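PDB 3DR6: yncA from Salmonella typhimurium, which probably transfers an acetyl group from acetyl-CoA to an acceptor, as a putative acetyltransferase of the GNAT family. Local coordinates for residues C[112-126]-C[154-168]. Sequence-based numbering, arbitrary orientation.
Sequences RRCGKHVMVAGIESQ and RWLDLTFMQLQLDEH
Strands 118-124 and 154-164 run antiparallel, their axes 4.6 Å apart at closest and their directions 159° apart. Met119, Ala121 and Ile123 form hydrogen-bonded pairs with Leu163, Met161 and Thr159, each joined by two N-H···O=C bonds, such as Ala121 N to Met161 O at 2.8 Å. The ladder continues past both ends, with Leu165 N bonding to His117 O and Ser125 N to Asp157 O.

On the face bearing Met119, Ala121 and Ile123, Ile123 CD1 abuts the selenium of selenomethionine Met161 (3.5 Å), next to His134 of helix 128-135. Selenomethionine Met119 reaches towards helix 99-113, its CE lying near both methyls of Leu165. On the other face Val120 CG1, swung anti to its own nitrogen (chi1 175°), meets Phe160 CD2 obliquely at 3.4 Å; Trp74 packs edge-to-face with that ring.

At the His117 end, Arg112 NE donates to Leu165 O (2.9 Å), the oxygen lying in the guanidinium plane and the donor on a carbonyl lone pair, while water links NH2 to Gln164 O. His117 ND1 points at Asp166 OD2 (3.0 Å) in the ring plane, but reaches that oxygen from above the carboxylate. Gln164 CG lies over one face of the His117 ring as a CH-pi contact, and His117 NE2 bonds to Gln147 of the second subunit, so both ring nitrogens have partners that fix its rotation.

At the opposite end, Ser125 OG and Thr159 OG1 sit 2.8 Å apart, both also bonded to Gln144. Gln126 NE2 donates to Asp157 OD2, while Asp157 OD1 accepts from the backbone N of Gln147, and Glu124 OE2 forms a long, weak salt bridge with Arg154 NH1.

Strand 154-164 lies between 118-124 and 140-151, antiparallel to both, so the chain's last strand is inserted between its two predecessors, as in the GNAT fold, whose helix 99-113 leads into strand 118-124.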
loop_
_atom_site.group_PDB
_atom_site.type_symbol
_atom_site.label_atom_id
_atom_site.label_comp_id
_atom_site.label_asym_id
_atom_site.label_seq_id
_atom_site.Cartn_x
_atom_site.Cartn_y
_atom_site.Cartn_z
ATOM N N ARG C 112 -5.989 4.513 -18.595
ATOM C CA ARG C 112 -5.173 5.136 -19.651
ATOM C C ARG C 112 -5.527 6.620 -19.887
ATOM O O ARG C 112 -4.640 7.447 -20.085
ATOM C CB ARG C 112 -5.248 4.344 -20.960
ATOM C CG ARG C 112 -4.629 2.937 -20.837
ATOM C CD ARG C 112 -4.128 2.406 -22.213
ATOM N NE ARG C 112 -3.593 1.055 -22.036
ATOM C CZ ARG C 112 -4.335 -0.060 -22.045
ATOM N NH1 ARG C 112 -5.630 -0.021 -22.292
ATOM N NH2 ARG C 112 -3.761 -1.233 -21.833
ATOM N N ARG C 113 -6.817 6.956 -19.862
ATOM C CA ARG C 113 -7.246 8.364 -19.999
ATOM C C ARG C 113 -6.718 9.270 -18.874
ATOM O O ARG C 113 -6.595 10.486 -19.061
ATOM C CB ARG C 113 -8.779 8.454 -20.075
ATOM C CG ARG C 113 -9.313 8.063 -21.413
ATOM C CD ARG C 113 -10.832 7.947 -21.413
ATOM N NE ARG C 113 -11.225 7.206 -22.606
ATOM C CZ ARG C 113 -11.700 5.962 -22.617
ATOM N NH1 ARG C 113 -12.013 5.391 -23.779
ATOM N NH2 ARG C 113 -11.894 5.297 -21.485
ATOM N N CYS C 114 -6.412 8.676 -17.724
ATOM C CA CYS C 114 -5.863 9.404 -16.588
ATOM C C CYS C 114 -4.321 9.387 -16.626
ATOM O O CYS C 114 -3.667 9.910 -15.713
ATOM C CB CYS C 114 -6.388 8.814 -15.277
ATOM S SG CYS C 114 -8.146 9.134 -14.982
ATOM N N GLY C 115 -3.763 8.807 -17.693
ATOM C CA GLY C 115 -2.310 8.626 -17.842
ATOM C C GLY C 115 -1.647 7.640 -16.888
ATOM O O GLY C 115 -0.429 7.647 -16.735
ATOM N N LYS C 116 -2.434 6.774 -16.245
ATOM C CA LYS C 116 -1.853 5.859 -15.261
ATOM C C LYS C 116 -0.956 4.833 -15.958
ATOM O O LYS C 116 -1.252 4.386 -17.062
ATOM C CB LYS C 116 -2.918 5.160 -14.413
ATOM C CG LYS C 116 -3.765 6.104 -13.503
ATOM C CD LYS C 116 -2.894 7.108 -12.759
ATOM C CE LYS C 116 -3.741 8.024 -11.858
ATOM N NZ LYS C 116 -2.822 9.006 -11.193
ATOM N N HIS C 117 0.153 4.480 -15.308
ATOM C CA HIS C 117 1.187 3.627 -15.936
ATOM C C HIS C 117 1.079 2.142 -15.569
ATOM O O HIS C 117 1.448 1.264 -16.377
ATOM C CB HIS C 117 2.593 4.172 -15.606
ATOM C CG HIS C 117 3.717 3.458 -16.299
ATOM N ND1 HIS C 117 3.849 3.418 -17.668
ATOM C CD2 HIS C 117 4.781 2.776 -15.800
ATOM C CE1 HIS C 117 4.935 2.743 -17.987
ATOM N NE2 HIS C 117 5.531 2.355 -16.877
ATOM N N VAL C 118 0.578 1.855 -14.360
ATOM C CA VAL C 118 0.403 0.452 -13.919
ATOM C C VAL C 118 -0.928 0.356 -13.163
ATOM O O VAL C 118 -1.206 1.262 -12.369
ATOM C CB VAL C 118 1.557 -0.012 -12.945
ATOM C CG1 VAL C 118 1.295 -1.443 -12.445
ATOM C CG2 VAL C 118 2.935 0.084 -13.636
HETATM N N MSE C 119 -1.733 -0.698 -13.396
HETATM C CA MSE C 119 -2.896 -1.005 -12.494
HETATM C C MSE C 119 -2.533 -2.254 -11.717
HETATM O O MSE C 119 -2.048 -3.243 -12.269
HETATM C CB MSE C 119 -4.301 -1.183 -13.163
HETATM C CG MSE C 119 -5.712 -1.085 -12.154
HETATM SE SE MSE C 119 -6.985 -1.649 -13.450
HETATM C CE MSE C 119 -6.133 -0.736 -15.089
ATOM N N VAL C 120 -2.762 -2.168 -10.426
ATOM C CA VAL C 120 -2.494 -3.261 -9.515
ATOM C C VAL C 120 -3.819 -3.861 -9.047
ATOM O O VAL C 120 -4.762 -3.114 -8.743
ATOM C CB VAL C 120 -1.726 -2.729 -8.297
ATOM C CG1 VAL C 120 -1.534 -3.850 -7.235
ATOM C CG2 VAL C 120 -0.379 -2.193 -8.714
ATOM N N ALA C 121 -3.867 -5.189 -8.952
ATOM C CA ALA C 121 -4.958 -5.881 -8.319
ATOM C C ALA C 121 -4.439 -6.554 -7.046
ATOM O O ALA C 121 -3.383 -7.175 -7.066
ATOM C CB ALA C 121 -5.533 -6.939 -9.290
ATOM N N GLY C 122 -5.169 -6.404 -5.945
ATOM C CA GLY C 122 -4.872 -7.112 -4.690
ATOM C C GLY C 122 -5.914 -8.215 -4.582
ATOM O O GLY C 122 -7.125 -7.944 -4.574
ATOM N N ILE C 123 -5.451 -9.461 -4.555
ATOM C CA ILE C 123 -6.324 -10.622 -4.674
ATOM C C ILE C 123 -5.959 -11.604 -3.557
ATOM O O ILE C 123 -4.770 -11.860 -3.311
ATOM C CB ILE C 123 -6.136 -11.316 -6.081
ATOM C CG1 ILE C 123 -6.356 -10.343 -7.245
ATOM C CG2 ILE C 123 -7.057 -12.534 -6.210
ATOM C CD1 ILE C 123 -5.881 -10.913 -8.605
ATOM N N GLU C 124 -6.962 -12.127 -2.836
ATOM C CA GLU C 124 -6.662 -13.202 -1.873
ATOM C C GLU C 124 -6.026 -14.360 -2.644
ATOM O O GLU C 124 -6.536 -14.750 -3.682
ATOM C CB GLU C 124 -7.908 -13.684 -1.152
ATOM C CG GLU C 124 -7.515 -14.509 0.078
ATOM C CD GLU C 124 -8.572 -15.451 0.530
ATOM O OE1 GLU C 124 -9.655 -15.502 -0.101
ATOM O OE2 GLU C 124 -8.314 -16.141 1.551
ATOM N N SER C 125 -4.919 -14.903 -2.146
ATOM C CA SER C 125 -4.078 -15.778 -2.956
ATOM C C SER C 125 -4.785 -17.066 -3.405
ATOM O O SER C 125 -4.418 -17.662 -4.438
ATOM C CB SER C 125 -2.789 -16.121 -2.234
ATOM O OG SER C 125 -2.029 -14.954 -1.945
ATOM N N GLN C 126 -5.804 -17.456 -2.644
ATOM C CA GLN C 126 -6.537 -18.687 -2.909
ATOM C C GLN C 126 -7.672 -18.526 -3.952
ATOM O O GLN C 126 -8.263 -19.537 -4.424
ATOM C CB GLN C 126 -6.999 -19.306 -1.573
ATOM C CG GLN C 126 -5.798 -19.822 -0.678
ATOM C CD GLN C 126 -4.958 -18.697 0.064
ATOM O OE1 GLN C 126 -5.278 -17.492 0.019
ATOM N NE2 GLN C 126 -3.883 -19.122 0.754
ATOM N N ARG C 154 -8.872 -15.901 10.585
ATOM C CA ARG C 154 -7.698 -16.484 9.925
ATOM C C ARG C 154 -6.753 -15.451 9.317
ATOM O O ARG C 154 -7.196 -14.393 8.877
ATOM C CB ARG C 154 -8.118 -17.526 8.875
ATOM C CG ARG C 154 -8.567 -17.005 7.524
ATOM C CD ARG C 154 -9.114 -18.155 6.658
ATOM N NE ARG C 154 -9.410 -17.654 5.318
ATOM C CZ ARG C 154 -10.597 -17.179 4.974
ATOM N NH1 ARG C 154 -10.800 -16.728 3.756
ATOM N NH2 ARG C 154 -11.590 -17.187 5.860
ATOM N N TRP C 155 -5.456 -15.764 9.298
ATOM C CA TRP C 155 -4.499 -14.936 8.541
ATOM C C TRP C 155 -4.737 -15.169 7.065
ATOM O O TRP C 155 -5.012 -16.316 6.653
ATOM C CB TRP C 155 -3.052 -15.290 8.890
ATOM C CG TRP C 155 -2.724 -15.040 10.347
ATOM C CD1 TRP C 155 -2.414 -15.972 11.286
ATOM C CD2 TRP C 155 -2.665 -13.760 11.004
ATOM N NE1 TRP C 155 -2.171 -15.361 12.494
ATOM C CE2 TRP C 155 -2.326 -14.004 12.353
ATOM C CE3 TRP C 155 -2.890 -12.431 10.579
ATOM C CZ2 TRP C 155 -2.179 -12.958 13.309
ATOM C CZ3 TRP C 155 -2.746 -11.382 11.530
ATOM C CH2 TRP C 155 -2.395 -11.662 12.873
ATOM N N LEU C 156 -4.670 -14.097 6.284
ATOM C CA LEU C 156 -4.918 -14.141 4.849
ATOM C C LEU C 156 -3.653 -13.841 4.062
ATOM O O LEU C 156 -2.841 -12.974 4.474
ATOM C CB LEU C 156 -5.998 -13.116 4.459
ATOM C CG LEU C 156 -7.360 -13.203 5.140
ATOM C CD1 LEU C 156 -8.257 -12.076 4.619
ATOM C CD2 LEU C 156 -8.010 -14.567 4.902
ATOM N N ASP C 157 -3.499 -14.543 2.926
ATOM C CA ASP C 157 -2.375 -14.325 2.009
ATOM C C ASP C 157 -2.822 -13.406 0.870
ATOM O O ASP C 157 -3.970 -13.507 0.376
ATOM C CB ASP C 157 -1.866 -15.644 1.428
ATOM C CG ASP C 157 -1.474 -16.660 2.511
ATOM O OD1 ASP C 157 -1.248 -16.296 3.692
ATOM O OD2 ASP C 157 -1.414 -17.861 2.152
ATOM N N LEU C 158 -1.921 -12.510 0.472
ATOM C CA LEU C 158 -2.239 -11.524 -0.577
ATOM C C LEU C 158 -1.406 -11.788 -1.822
ATOM O O LEU C 158 -0.175 -11.938 -1.744
ATOM C CB LEU C 158 -1.937 -10.108 -0.077
ATOM C CG LEU C 158 -2.168 -8.962 -1.080
ATOM C CD1 LEU C 158 -3.632 -8.902 -1.454
ATOM C CD2 LEU C 158 -1.757 -7.627 -0.467
ATOM N N THR C 159 -2.076 -11.803 -2.963
ATOM C CA THR C 159 -1.398 -11.807 -4.247
ATOM C C THR C 159 -1.562 -10.407 -4.854
ATOM O O THR C 159 -2.661 -9.845 -4.840
ATOM C CB THR C 159 -2.006 -12.902 -5.165
ATOM O OG1 THR C 159 -1.712 -14.186 -4.591
ATOM C CG2 THR C 159 -1.435 -12.846 -6.580
ATOM N N PHE C 160 -0.466 -9.822 -5.336
ATOM C CA PHE C 160 -0.616 -8.676 -6.226
ATOM C C PHE C 160 -0.426 -9.138 -7.650
ATOM O O PHE C 160 0.488 -9.920 -7.953
ATOM C CB PHE C 160 0.366 -7.540 -5.977
ATOM C CG PHE C 160 0.048 -6.681 -4.787
ATOM C CD1 PHE C 160 1.043 -6.455 -3.836
ATOM C CD2 PHE C 160 -1.216 -6.057 -4.635
ATOM C CE1 PHE C 160 0.794 -5.613 -2.700
ATOM C CE2 PHE C 160 -1.459 -5.218 -3.527
ATOM C CZ PHE C 160 -0.443 -5.006 -2.555
HETATM N N MSE C 161 -1.313 -8.666 -8.506
HETATM C CA MSE C 161 -1.075 -8.760 -9.952
HETATM C C MSE C 161 -1.039 -7.370 -10.565
HETATM O O MSE C 161 -1.602 -6.409 -10.015
HETATM C CB MSE C 161 -2.122 -9.627 -10.625
HETATM C CG MSE C 161 -2.210 -11.018 -10.013
HETATM SE SE MSE C 161 -3.552 -12.151 -10.922
HETATM C CE MSE C 161 -2.605 -12.453 -12.574
ATOM N N GLN C 162 -0.335 -7.235 -11.673
ATOM C CA GLN C 162 -0.248 -5.914 -12.272
ATOM C C GLN C 162 -0.268 -5.942 -13.796
ATOM O O GLN C 162 0.055 -6.940 -14.404
ATOM C CB GLN C 162 0.977 -5.156 -11.784
ATOM C CG GLN C 162 2.334 -5.726 -12.262
ATOM C CD GLN C 162 3.496 -4.971 -11.637
ATOM O OE1 GLN C 162 3.851 -5.207 -10.453
ATOM N NE2 GLN C 162 4.091 -4.058 -12.410
ATOM N N LEU C 163 -0.651 -4.809 -14.369
ATOM C CA LEU C 163 -0.704 -4.624 -15.816
ATOM C C LEU C 163 -0.087 -3.280 -16.129
ATOM O O LEU C 163 -0.564 -2.240 -15.643
ATOM C CB LEU C 163 -2.158 -4.660 -16.333
ATOM C CG LEU C 163 -2.370 -4.270 -17.809
ATOM C CD1 LEU C 163 -1.716 -5.326 -18.742
ATOM C CD2 LEU C 163 -3.862 -4.156 -18.099
ATOM N N GLN C 164 0.977 -3.292 -16.920
ATOM C CA GLN C 164 1.580 -2.035 -17.394
ATOM C C GLN C 164 0.744 -1.526 -18.562
ATOM O O GLN C 164 0.415 -2.272 -19.490
ATOM C CB GLN C 164 3.050 -2.251 -17.788
ATOM C CG GLN C 164 3.786 -0.940 -17.982
ATOM C CD GLN C 164 5.278 -1.104 -18.176
ATOM O OE1 GLN C 164 5.956 -1.715 -17.341
ATOM N NE2 GLN C 164 5.804 -0.532 -19.256
ATOM N N LEU C 165 0.388 -0.244 -18.502
ATOM C CA LEU C 165 -0.596 0.345 -19.415
ATOM C C LEU C 165 -0.017 1.043 -20.665
ATOM O O LEU C 165 -0.748 1.328 -21.613
ATOM C CB LEU C 165 -1.497 1.307 -18.618
ATOM C CG LEU C 165 -2.267 0.636 -17.462
ATOM C CD1 LEU C 165 -3.129 1.645 -16.682
ATOM C CD2 LEU C 165 -3.146 -0.499 -18.012
ATOM N N ASP C 166 1.296 1.292 -20.664
ATOM C CA ASP C 166 1.969 1.954 -21.795
ATOM C C ASP C 166 3.465 1.719 -21.668
ATOM O O ASP C 166 3.941 1.321 -20.606
ATOM C CB ASP C 166 1.688 3.463 -21.766
ATOM C CG ASP C 166 2.354 4.156 -20.561
ATOM O OD1 ASP C 166 3.540 4.548 -20.673
ATOM O OD2 ASP C 166 1.684 4.340 -19.515
ATOM N N GLU C 167 4.199 1.978 -22.739
ATOM C CA GLU C 167 5.646 1.831 -22.715
ATOM C C GLU C 167 6.363 3.161 -22.928
ATOM O O GLU C 167 7.516 3.187 -23.354
ATOM C CB GLU C 167 6.090 0.764 -23.726
ATOM C CG GLU C 167 5.604 -0.598 -23.266
ATOM C CD GLU C 167 5.939 -1.708 -24.219
ATOM O OE1 GLU C 167 5.621 -1.578 -25.421
ATOM O OE2 GLU C 167 6.495 -2.727 -23.746
ATOM N N HIS C 168 5.688 4.260 -22.582
ATOM C CA HIS C 168 6.289 5.601 -22.687
ATOM C C HIS C 168 7.258 5.919 -21.564
ATOM O O HIS C 168 7.269 5.268 -20.492
ATOM C CB HIS C 168 5.202 6.676 -22.739
ATOM C CG HIS C 168 4.690 6.932 -24.117
ATOM N ND1 HIS C 168 3.818 6.077 -24.757
ATOM C CD2 HIS C 168 4.923 7.947 -24.978
ATOM C CE1 HIS C 168 3.558 6.542 -25.970
ATOM N NE2 HIS C 168 4.218 7.676 -26.127
HETATM O O HOH W 1 -1.049 -2.193 -21.711
HETATM O O HOH W 2 -1.040 4.878 -19.847
HETATM O O HOH W 3 -5.721 -16.383 2.224
HETATM O O HOH W 4 -2.034 -17.126 -5.590
#